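Local coordinates for putative acyl-[acyl-carrier-protein] desaturase DesA2 (Mycobacterium tuberculosis, PDB 1ZA0), which may desaturate acyl chains in mycobacterial fatty acid biosynthesis, as a member of the di-iron, ferritin-like type 2 fatty acid desaturase family, at residues Asp209-Ile212 against Ala213-Ala217; Arg257-Trp261 against Gly262-Glu266. All blocks are in the same frame, centred on the assembly; numbering follows the deposited sequence.

Contact 1 (Asp209-Ile212 against Ala213-Ala217); sequences DETI and AAIAA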
loop_
_atom_site.group_PDB
_atom_site.type_symbol
_atom_site.label_atom_id
_atom_site.label_comp_id
_atom_site.label_asym_id
_atom_site.label_seq_id
_atom_site.Cartn_x
_atom_site.Cartn_y
_atom_site.Cartn_z
ATOM N N ASP A 209 3.101 13.330 -23.935
ATOM C CA ASP A 209 2.775 14.563 -23.267
ATOM C C ASP A 209 1.567 14.354 -22.369
ATOM O O ASP A 209 1.392 15.083 -21.413
ATOM C CB ASP A 209 2.474 15.712 -24.256
ATOM C CG ASP A 209 3.674 16.120 -25.080
ATOM O OD1 ASP A 209 4.796 16.262 -24.533
ATOM O OD2 ASP A 209 3.562 16.330 -26.301
ATOM N N GLU A 210 0.729 13.406 -22.732
ATOM C CA GLU A 210 -0.391 12.948 -21.920
ATOM C C GLU A 210 0.137 12.407 -20.574
ATOM O O GLU A 210 -0.311 12.841 -19.508
ATOM C CB GLU A 210 -1.141 11.833 -22.678
ATOM C CG GLU A 210 -2.591 11.655 -22.269
ATOM C CD GLU A 210 -3.190 10.379 -22.803
ATOM O OE1 GLU A 210 -4.153 9.872 -22.173
ATOM O OE2 GLU A 210 -2.681 9.848 -23.840
ATOM N N THR A 211 1.109 11.487 -20.665
ATOM C CA THR A 211 1.699 10.830 -19.497
ATOM C C THR A 211 2.396 11.839 -18.589
ATOM O O THR A 211 2.153 11.881 -17.398
ATOM C CB THR A 211 2.578 9.665 -19.959
ATOM O OG1 THR A 211 1.797 8.794 -20.806
ATOM C CG2 THR A 211 2.965 8.749 -18.773
ATOM N N ILE A 212 3.162 12.747 -19.171
ATOM C CA ILE A 212 3.804 13.805 -18.426
ATOM C C ILE A 212 2.794 14.690 -17.692
ATOM O O ILE A 212 3.008 15.017 -16.505
ATOM C CB ILE A 212 4.810 14.630 -19.317
ATOM C CG1 ILE A 212 6.001 13.733 -19.716
ATOM C CG2 ILE A 212 5.332 15.863 -18.591
ATOM C CD1 ILE A 212 7.011 14.344 -20.696
ATOM N N ALA A 213 1.722 15.067 -18.377
ATOM C CA ALA A 213 0.685 15.879 -17.765
ATOM C C ALA A 213 0.022 15.146 -16.612
ATOM O O ALA A 213 -0.276 15.754 -15.633
ATOM C CB ALA A 213 -0.394 16.270 -18.810
ATOM N N ALA A 214 -0.225 13.860 -16.788
ATOM C CA ALA A 214 -0.782 13.041 -15.733
ATOM C C ALA A 214 0.184 12.991 -14.530
ATOM O O ALA A 214 -0.242 13.141 -13.398
ATOM C CB ALA A 214 -1.124 11.689 -16.250
ATOM N N ILE A 215 1.483 12.881 -14.771
ATOM C CA ILE A 215 2.440 12.802 -13.686
ATOM C C ILE A 215 2.494 14.118 -12.956
ATOM O O ILE A 215 2.532 14.161 -11.698
ATOM C CB ILE A 215 3.846 12.358 -14.217
ATOM C CG1 ILE A 215 3.784 10.930 -14.752
ATOM C CG2 ILE A 215 4.892 12.532 -13.106
ATOM C CD1 ILE A 215 4.993 10.500 -15.608
ATOM N N ALA A 216 2.458 15.215 -13.711
ATOM C CA ALA A 216 2.441 16.550 -13.096
ATOM C C ALA A 216 1.242 16.754 -12.191
ATOM O O ALA A 216 1.384 17.219 -11.063
ATOM C CB ALA A 216 2.482 17.660 -14.186
ATOM N N ALA A 217 0.077 16.346 -12.654
ATOM C CA ALA A 217 -1.171 16.580 -11.898
ATOM C C ALA A 217 -1.238 15.733 -10.602
ATOM O O ALA A 217 -1.643 16.236 -9.554
ATOM C CB ALA A 217 -2.373 16.307 -12.790
#

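Contact 2 (Arg257-Trp261 against Gly262-Glu266); sequences RITAW and GLAGE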
loop_
_atom_site.group_PDB
_atom_site.type_symbol
_atom_site.label_atom_id
_atom_site.label_comp_id
_atom_site.label_asym_id
_atom_site.label_seq_id
_atom_site.Cartn_x
_atom_site.Cartn_y
_atom_site.Cartn_z
ATOM N N ARG A 257 10.301 9.020 -7.785
ATOM C CA ARG A 257 9.552 8.304 -8.791
ATOM C C ARG A 257 9.701 9.031 -10.146
ATOM O O ARG A 257 9.868 8.407 -11.186
ATOM C CB ARG A 257 8.098 8.201 -8.357
ATOM C CG ARG A 257 7.176 7.507 -9.291
ATOM C CD ARG A 257 7.528 6.099 -9.473
ATOM N NE ARG A 257 8.363 5.913 -10.654
ATOM C CZ ARG A 257 8.945 4.791 -10.949
ATOM N NH1 ARG A 257 8.802 3.724 -10.152
ATOM N NH2 ARG A 257 9.642 4.695 -12.069
ATOM N N ILE A 258 9.648 10.335 -10.112
ATOM C CA ILE A 258 9.815 11.157 -11.348
ATOM C C ILE A 258 11.197 10.907 -11.922
ATOM O O ILE A 258 11.337 10.660 -13.116
ATOM C CB ILE A 258 9.604 12.642 -10.993
ATOM C CG1 ILE A 258 8.133 12.891 -10.757
ATOM C CG2 ILE A 258 10.143 13.586 -12.127
ATOM C CD1 ILE A 258 7.821 14.167 -10.088
ATOM N N THR A 259 12.193 10.912 -11.038
ATOM C CA THR A 259 13.581 10.685 -11.369
ATOM C C THR A 259 13.781 9.309 -11.984
ATOM O O THR A 259 14.454 9.185 -13.019
ATOM C CB THR A 259 14.482 10.904 -10.078
ATOM O OG1 THR A 259 14.346 12.265 -9.606
ATOM C CG2 THR A 259 15.973 10.700 -10.336
ATOM N N ALA A 260 13.169 8.282 -11.381
ATOM C CA ALA A 260 13.290 6.915 -11.834
ATOM C C ALA A 260 12.667 6.711 -13.239
ATOM O O ALA A 260 13.043 5.775 -13.918
ATOM C CB ALA A 260 12.654 5.964 -10.822
ATOM N N TRP A 261 11.683 7.541 -13.632
ATOM C CA TRP A 261 11.181 7.588 -15.028
ATOM C C TRP A 261 12.069 8.388 -15.989
ATOM O O TRP A 261 11.724 8.553 -17.151
ATOM C CB TRP A 261 9.717 8.149 -15.112
ATOM C CG TRP A 261 8.654 7.090 -14.744
ATOM C CD1 TRP A 261 8.592 5.804 -15.160
ATOM C CD2 TRP A 261 7.530 7.303 -13.912
ATOM N NE1 TRP A 261 7.501 5.170 -14.618
ATOM C CE2 TRP A 261 6.817 6.092 -13.850
ATOM C CE3 TRP A 261 7.050 8.408 -13.205
ATOM C CZ2 TRP A 261 5.702 5.942 -13.071
ATOM C CZ3 TRP A 261 5.932 8.293 -12.495
ATOM C CH2 TRP A 261 5.247 7.053 -12.414
ATOM N N GLY A 262 13.144 8.981 -15.490
ATOM C CA GLY A 262 14.081 9.677 -16.340
ATOM C C GLY A 262 13.610 11.093 -16.577
ATOM O O GLY A 262 14.084 11.792 -17.482
ATOM N N LEU A 263 12.675 11.540 -15.750
ATOM C CA LEU A 263 12.020 12.824 -16.006
ATOM C C LEU A 263 12.475 13.961 -15.106
ATOM O O LEU A 263 11.759 14.951 -14.999
ATOM C CB LEU A 263 10.497 12.672 -15.915
ATOM C CG LEU A 263 9.881 11.722 -16.934
ATOM C CD1 LEU A 263 8.420 11.460 -16.623
ATOM C CD2 LEU A 263 10.084 12.208 -18.390
ATOM N N ALA A 264 13.602 13.788 -14.410
ATOM C CA ALA A 264 14.004 14.729 -13.353
ATOM C C ALA A 264 14.195 16.162 -13.859
ATOM O O ALA A 264 13.900 17.095 -13.131
ATOM C CB ALA A 264 15.282 14.256 -12.593
ATOM N N GLY A 265 14.635 16.320 -15.104
ATOM C CA GLY A 265 14.842 17.636 -15.692
ATOM C C GLY A 265 13.757 18.074 -16.645
ATOM O O GLY A 265 13.880 19.066 -17.341
ATOM N N GLU A 266 12.704 17.291 -16.746
ATOM C CA GLU A 266 11.525 17.693 -17.492
ATOM C C GLU A 266 10.979 19.011 -16.953
ATOM O O GLU A 266 10.740 19.120 -15.750
ATOM C CB GLU A 266 10.475 16.598 -17.368
ATOM C CG GLU A 266 9.223 16.782 -18.174
ATOM C CD GLU A 266 9.493 16.816 -19.678
ATOM O OE1 GLU A 266 10.425 16.104 -20.190
ATOM O OE2 GLU A 266 8.751 17.564 -20.328
HETATM O O HOH W 1 15.589 11.543 -14.161
#

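Contact 1 (Asp209-Ile212 against Ala213-Ala217)
Thr211 and Ile215 meet one helical turn apart, where Thr211 CG2 lies 4.1 Å from Ile215 CD1 and the two side chains cross obliquely. Ile215 also folds back over the backbone: its CG1 is 3.3 Å from Thr211 O, the same oxygen that accepts the N-H of Ile215 at 2.9 Å, nearly in line with the carbonyl bond. A chi1 of -66° sets Ile215 CG1 beside its own backbone N, close to Thr211 O, and the extended chi2 (166°) carries CD1 on to the Thr211 methyl. In the same i to i+4 series, Ala216 N gives its hydrogen to Ile212 O at 2.9 Å. Ala214 N does the same to Glu210 O, whereas Ala213 N reaches Asp209 O at 3.1 Å from well above the carbonyl plane, 39° out of it. Four successive amides are thus paired. The polar ends reach back before the helix: Thr211 OG1 is hydrogen-bonded to Thr207 O and, weakly, to Cys203 O of helix 176-206, while Glu210 OE2 bonds to Thr207 OG1. Thr211 and Ile215 pack on Val149 and Val153 of helix 148-172, and Ile212 rests on Leu204 of helix 176-206; Asp209 and Ala213 are exposed. Buried residues on one side and exposed ones on another make this the first turns of an amphipathic alpha-helix, 208-221, laid against two long helices of the ferritin-like desaturase fold.

Contact 2 (Arg257-Trp261 against Gly262-Glu266)
Ile258 and Leu263 meet where helix 247-260 ends in a Schellman motif, with Gly262 at positive phi (85°) as the residue that leaves the helix. Before them, Arg257 lays its NE over the centre of the Trp261 ring, 3.4 Å above the plane, while its NH1 makes a salt bridge to Glu193. Ile258 O accepts the N-H of Leu263 at 3.1 Å, the long six-residue closure of the motif, and its CG2, anti to the backbone N, packs 3.9 Å from Leu263 CB. Thr259 O takes the N-H of Gly262 at 2.8 Å, the donor lying 60° out of the carbonyl plane. Its hydroxyl OG1 bonds back to Ser255 O and touches the methyl of Ala264. Trp261 CB meets Leu263 CD1 at 3.9 Å, and the indole runs the other way, into the protein, where NE1 bonds to Ala197 O on helix 176-206. Leu263, which closes the cap, also opens a type I beta turn that runs to Glu266. One water bridges the two sides, giving a hydrogen to Thr259 O at 2.9 Å and accepting one from Ala264 N at 3.0 Å.

In the fold
Contacts 1 and 2 lie in series along the chain, their centres 12 Å apart and on the same side of the chain's centre. They join through apolar packing: Ile215 CD1 of contact 1 lies 3.7 Å from Leu263 CD1 and 3.8 Å from Trp261 CE3, and Ile215 CG2 lies 4.0 Å from Ile258 CG1. Separately, Ile212 CD1 packs against the carboxylate carbon Glu266 CD at 3.6 Å. Helix 208-221 is thus pressed against the capped end of helix 247-260. Contact 1 is remote from the metal site, but the Trp261 side chain of contact 2 comes to about 10 Å from that of Glu159, which, with Glu107, Glu189 and His192, binds manganese in this structure.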